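Local coordinates for protein (hdlp (histone deacetylase-like protein)) (Aquifex aeolicus, PDB 1C3P) that probably acts as a zinc-dependent deacetylase of the histone deacetylase family, a bacterial homologue that binds the inhibitors TSA and SAHA, at residues D64-V78 / Y86-F100. Residues are numbered along the deposited sequence; the frame is centred on the assembly and turned at random.
Sequences DYINTLMEAERCQCV and YNIGGYENPVSYAMF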
# COMPACT_ATOMS: atom_id res chain seq x y z
N ASP A 64 -3.57 -14.70 -20.50
CA ASP A 64 -2.37 -15.53 -20.58
C ASP A 64 -1.51 -15.36 -19.32
O ASP A 64 -0.95 -16.34 -18.81
CB ASP A 64 -1.52 -15.17 -21.81
CG ASP A 64 -1.04 -13.72 -21.79
OD1 ASP A 64 -0.06 -13.40 -22.50
OD2 ASP A 64 -1.66 -12.89 -21.09
N TYR A 65 -1.41 -14.13 -18.83
CA TYR A 65 -0.63 -13.84 -17.62
C TYR A 65 -1.29 -14.48 -16.40
O TYR A 65 -0.62 -15.18 -15.64
CB TYR A 65 -0.47 -12.31 -17.41
CG TYR A 65 0.21 -11.95 -16.10
CD1 TYR A 65 1.47 -12.48 -15.77
CD2 TYR A 65 -0.41 -11.11 -15.17
CE1 TYR A 65 2.09 -12.18 -14.55
CE2 TYR A 65 0.20 -10.81 -13.94
CZ TYR A 65 1.44 -11.35 -13.63
OH TYR A 65 2.01 -11.09 -12.40
N ILE A 66 -2.59 -14.27 -16.23
CA ILE A 66 -3.31 -14.85 -15.10
C ILE A 66 -3.21 -16.36 -15.16
O ILE A 66 -2.93 -16.99 -14.15
CB ILE A 66 -4.81 -14.43 -15.09
CG1 ILE A 66 -4.91 -12.93 -14.85
CG2 ILE A 66 -5.57 -15.20 -14.00
CD1 ILE A 66 -4.35 -12.51 -13.48
N ASN A 67 -3.42 -16.95 -16.34
CA ASN A 67 -3.35 -18.41 -16.45
C ASN A 67 -1.97 -18.93 -16.08
O ASN A 67 -1.85 -20.02 -15.51
CB ASN A 67 -3.73 -18.92 -17.85
CG ASN A 67 -5.21 -18.78 -18.15
OD1 ASN A 67 -6.03 -18.65 -17.25
ND2 ASN A 67 -5.56 -18.81 -19.43
N THR A 68 -0.94 -18.15 -16.39
CA THR A 68 0.42 -18.55 -16.06
C THR A 68 0.63 -18.55 -14.55
O THR A 68 1.28 -19.45 -14.01
CB THR A 68 1.45 -17.63 -16.73
OG1 THR A 68 1.33 -17.75 -18.16
CG2 THR A 68 2.85 -18.05 -16.34
N LEU A 69 0.07 -17.56 -13.86
CA LEU A 69 0.22 -17.52 -12.41
C LEU A 69 -0.46 -18.75 -11.78
O LEU A 69 0.06 -19.35 -10.84
CB LEU A 69 -0.41 -16.25 -11.83
CG LEU A 69 0.21 -14.90 -12.18
CD1 LEU A 69 -0.64 -13.76 -11.63
CD2 LEU A 69 1.61 -14.83 -11.60
N MET A 70 -1.63 -19.10 -12.30
CA MET A 70 -2.35 -20.26 -11.76
C MET A 70 -1.61 -21.57 -12.00
O MET A 70 -1.59 -22.43 -11.14
CB MET A 70 -3.74 -20.36 -12.37
CG MET A 70 -4.58 -19.11 -12.13
SD MET A 70 -6.25 -19.25 -12.85
CE MET A 70 -7.00 -20.34 -11.68
N GLU A 71 -1.05 -21.73 -13.19
CA GLU A 71 -0.32 -22.95 -13.53
C GLU A 71 0.99 -23.03 -12.75
O GLU A 71 1.33 -24.08 -12.19
CB GLU A 71 -0.02 -22.98 -15.03
CG GLU A 71 0.73 -24.21 -15.46
CD GLU A 71 -0.17 -25.44 -15.60
OE1 GLU A 71 0.31 -26.46 -16.14
OE2 GLU A 71 -1.34 -25.38 -15.17
N ALA A 72 1.72 -21.92 -12.70
CA ALA A 72 2.98 -21.91 -11.97
C ALA A 72 2.77 -22.27 -10.50
O ALA A 72 3.53 -23.06 -9.92
CB ALA A 72 3.63 -20.53 -12.05
N GLU A 73 1.75 -21.68 -9.88
CA GLU A 73 1.52 -21.96 -8.48
C GLU A 73 1.12 -23.40 -8.15
O GLU A 73 1.72 -24.03 -7.27
CB GLU A 73 0.46 -21.02 -7.92
CG GLU A 73 0.17 -21.26 -6.46
CD GLU A 73 -0.96 -20.40 -5.95
OE1 GLU A 73 -0.72 -19.21 -5.67
OE2 GLU A 73 -2.09 -20.92 -5.83
N ARG A 74 0.11 -23.93 -8.84
CA ARG A 74 -0.34 -25.27 -8.49
C ARG A 74 0.64 -26.37 -8.85
O ARG A 74 0.67 -27.40 -8.19
CB ARG A 74 -1.73 -25.57 -9.07
CG ARG A 74 -1.82 -25.66 -10.57
CD ARG A 74 -3.28 -25.88 -11.01
NE ARG A 74 -3.25 -26.33 -12.39
CZ ARG A 74 -3.11 -27.59 -12.77
NH1 ARG A 74 -2.98 -28.56 -11.86
NH2 ARG A 74 -2.98 -27.87 -14.07
N CYS A 75 1.42 -26.17 -9.90
CA CYS A 75 2.39 -27.19 -10.30
C CYS A 75 3.76 -26.87 -9.69
O CYS A 75 4.73 -27.61 -9.86
CB CYS A 75 2.50 -27.26 -11.83
SG CYS A 75 0.99 -27.82 -12.66
N GLN A 76 3.81 -25.75 -8.98
CA GLN A 76 5.01 -25.28 -8.30
C GLN A 76 6.21 -25.28 -9.25
O GLN A 76 7.19 -25.99 -9.05
CB GLN A 76 5.26 -26.17 -7.07
CG GLN A 76 6.06 -25.48 -5.99
CD GLN A 76 5.33 -24.29 -5.42
OE1 GLN A 76 4.84 -23.45 -6.16
NE2 GLN A 76 5.26 -24.21 -4.10
N CYS A 77 6.12 -24.47 -10.30
CA CYS A 77 7.18 -24.42 -11.29
C CYS A 77 7.20 -23.10 -12.01
O CYS A 77 6.27 -22.30 -11.90
CB CYS A 77 6.98 -25.52 -12.34
SG CYS A 77 5.49 -25.23 -13.40
N VAL A 78 8.28 -22.88 -12.75
CA VAL A 78 8.40 -21.70 -13.59
C VAL A 78 8.24 -22.27 -14.99
O VAL A 78 9.16 -22.92 -15.51
CB VAL A 78 9.79 -21.05 -13.48
CG1 VAL A 78 9.86 -19.82 -14.37
CG2 VAL A 78 10.07 -20.70 -12.03
N TYR A 86 6.98 -13.10 -18.17
CA TYR A 86 6.12 -12.63 -17.08
C TYR A 86 6.83 -12.21 -15.81
O TYR A 86 6.17 -11.84 -14.83
CB TYR A 86 5.11 -13.73 -16.76
CG TYR A 86 4.27 -14.10 -17.96
CD1 TYR A 86 3.39 -13.17 -18.52
CD2 TYR A 86 4.33 -15.38 -18.51
CE1 TYR A 86 2.58 -13.52 -19.60
CE2 TYR A 86 3.54 -15.74 -19.58
CZ TYR A 86 2.66 -14.80 -20.12
OH TYR A 86 1.87 -15.15 -21.17
N ASN A 87 8.16 -12.30 -15.82
CA ASN A 87 9.00 -11.89 -14.68
C ASN A 87 8.73 -12.75 -13.45
O ASN A 87 8.89 -12.29 -12.31
CB ASN A 87 8.74 -10.40 -14.36
CG ASN A 87 9.95 -9.70 -13.73
OD1 ASN A 87 9.84 -8.57 -13.23
ND2 ASN A 87 11.10 -10.35 -13.78
N ILE A 88 8.34 -14.01 -13.67
CA ILE A 88 8.06 -14.94 -12.58
C ILE A 88 9.20 -15.92 -12.33
O ILE A 88 9.82 -16.38 -13.28
CB ILE A 88 6.80 -15.78 -12.91
CG1 ILE A 88 5.58 -14.87 -12.94
CG2 ILE A 88 6.59 -16.86 -11.86
CD1 ILE A 88 5.36 -14.20 -11.64
N GLY A 89 9.46 -16.25 -11.07
CA GLY A 89 10.48 -17.24 -10.79
C GLY A 89 11.76 -16.77 -10.14
O GLY A 89 12.42 -17.58 -9.48
N GLY A 90 12.14 -15.51 -10.35
CA GLY A 90 13.37 -15.00 -9.74
C GLY A 90 13.21 -14.70 -8.26
O GLY A 90 12.14 -14.93 -7.70
N TYR A 91 14.26 -14.20 -7.61
CA TYR A 91 14.20 -13.87 -6.19
C TYR A 91 13.07 -12.89 -5.88
O TYR A 91 12.39 -12.99 -4.86
CB TYR A 91 15.50 -13.19 -5.75
CG TYR A 91 15.40 -12.57 -4.37
CD1 TYR A 91 15.42 -13.37 -3.22
CD2 TYR A 91 15.28 -11.19 -4.21
CE1 TYR A 91 15.32 -12.80 -1.95
CE2 TYR A 91 15.18 -10.61 -2.94
CZ TYR A 91 15.21 -11.42 -1.82
OH TYR A 91 15.13 -10.85 -0.57
N GLU A 92 12.89 -11.94 -6.77
CA GLU A 92 11.89 -10.90 -6.62
C GLU A 92 10.43 -11.37 -6.61
O GLU A 92 9.69 -11.10 -5.65
CB GLU A 92 12.14 -9.87 -7.72
CG GLU A 92 11.12 -8.77 -7.87
CD GLU A 92 11.61 -7.68 -8.80
OE1 GLU A 92 10.77 -7.08 -9.52
OE2 GLU A 92 12.84 -7.43 -8.81
N ASN A 93 10.02 -12.07 -7.67
CA ASN A 93 8.65 -12.57 -7.80
C ASN A 93 8.74 -14.09 -7.95
O ASN A 93 8.45 -14.65 -9.01
CB ASN A 93 8.02 -11.94 -9.04
CG ASN A 93 8.25 -10.44 -9.09
OD1 ASN A 93 7.84 -9.70 -8.18
ND2 ASN A 93 8.93 -9.98 -10.14
N PRO A 94 9.08 -14.78 -6.85
CA PRO A 94 9.25 -16.23 -6.78
C PRO A 94 7.99 -17.05 -6.93
O PRO A 94 6.89 -16.54 -6.81
CB PRO A 94 9.84 -16.44 -5.38
CG PRO A 94 10.35 -15.07 -4.99
CD PRO A 94 9.25 -14.21 -5.50
N VAL A 95 8.17 -18.34 -7.18
CA VAL A 95 7.03 -19.24 -7.23
C VAL A 95 6.65 -19.52 -5.77
O VAL A 95 7.52 -19.85 -4.96
CB VAL A 95 7.42 -20.57 -7.92
CG1 VAL A 95 6.33 -21.62 -7.70
CG2 VAL A 95 7.61 -20.34 -9.41
N SER A 96 5.38 -19.34 -5.41
CA SER A 96 4.89 -19.62 -4.05
C SER A 96 3.36 -19.55 -4.06
O SER A 96 2.77 -19.13 -5.07
CB SER A 96 5.41 -18.61 -3.03
OG SER A 96 4.59 -17.46 -2.99
N TYR A 97 2.71 -19.93 -2.97
CA TYR A 97 1.25 -19.84 -2.97
C TYR A 97 0.74 -18.41 -2.75
O TYR A 97 -0.46 -18.17 -2.72
CB TYR A 97 0.62 -20.82 -1.99
CG TYR A 97 0.74 -22.25 -2.49
CD1 TYR A 97 1.87 -23.03 -2.19
CD2 TYR A 97 -0.23 -22.80 -3.32
CE1 TYR A 97 2.01 -24.33 -2.72
CE2 TYR A 97 -0.10 -24.08 -3.86
CZ TYR A 97 1.02 -24.84 -3.55
OH TYR A 97 1.14 -26.11 -4.09
N ALA A 98 1.65 -17.47 -2.61
CA ALA A 98 1.23 -16.09 -2.48
C ALA A 98 1.04 -15.57 -3.90
O ALA A 98 0.29 -14.63 -4.13
CB ALA A 98 2.29 -15.25 -1.78
N MET A 99 1.69 -16.21 -4.87
CA MET A 99 1.65 -15.69 -6.24
C MET A 99 0.28 -15.63 -6.87
O MET A 99 0.01 -14.75 -7.69
CB MET A 99 2.61 -16.47 -7.15
CG MET A 99 2.05 -17.75 -7.72
SD MET A 99 3.43 -18.74 -8.36
CE MET A 99 4.09 -17.62 -9.65
N PHE A 100 -0.60 -16.56 -6.54
CA PHE A 100 -1.96 -16.47 -7.09
C PHE A 100 -3.04 -16.55 -6.02
O PHE A 100 -3.93 -15.71 -5.97
CB PHE A 100 -2.23 -17.55 -8.13
CG PHE A 100 -3.58 -17.43 -8.75
CD1 PHE A 100 -3.83 -16.44 -9.70
CD2 PHE A 100 -4.64 -18.23 -8.31
CE1 PHE A 100 -5.13 -16.24 -10.20
CE2 PHE A 100 -5.93 -18.03 -8.81
CZ PHE A 100 -6.18 -17.04 -9.75
O HOH W 1 -0.55 -27.34 -5.77
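Glu73 and Phe100 join the helix 63-75 to the start of the helix 98-118. Glu73 OE1 accepts a hydrogen bond from the backbone N of Phe100 at 2.8 Å, on the syn side but tilted out of the carboxylate plane, while Glu73 OE2 bonds Thr101 OG1; bonds to both oxygens help to hold the carboxylate's rotation. With CG anti to its own N (chi1 -177°), Phe100 lodges its ring as a knob among Ile66, Leu69, Met70 and Glu73. Met70 CG stands 3.4 Å from the ring centroid, only 10° off the normal, a CH-pi contact over the face; its SD lies oblique, adding a Met-aromatic contact. Deeper in, Met99 CE touches Ala72 CB at 3.8 Å, and Leu69 CD2 meets Ile88 CD1. At the other end, Tyr86 passes Tyr65 in the opposite direction, CD1 to CD1 3.4 Å, the ring planes 35° apart. Tyr86 OH donates a weak hydrogen bond to Asp64 OD1 at 2.9 Å, whereas Asp64 OD2 bonds Thr62 OG1. Replacing Tyr86 by an alanine would probably leave Asp64 OD1 without this partner and open a gap beside Tyr65 and Thr68. In the second shell, Thr68 OG1 donates to Asp64 O, and Tyr65 OH is tied to Tyr143 O. Ser96 OG accepts a hydrogen bond from Ala98 N at 3.0 Å, a capping bond at the turn that leads to Phe100 N. Gln76, with positive phi, closes the helix 63-75 in a Schellman motif, Cys77 N reaching Ala72 O, before the chain returns. Away from the zinc-binding residues, helix 63-75 thus packs against the returning loop 87-97 and the capping-box turn (Ser96, Met99) of helix 98-118, within the arginase-like alpha/beta fold.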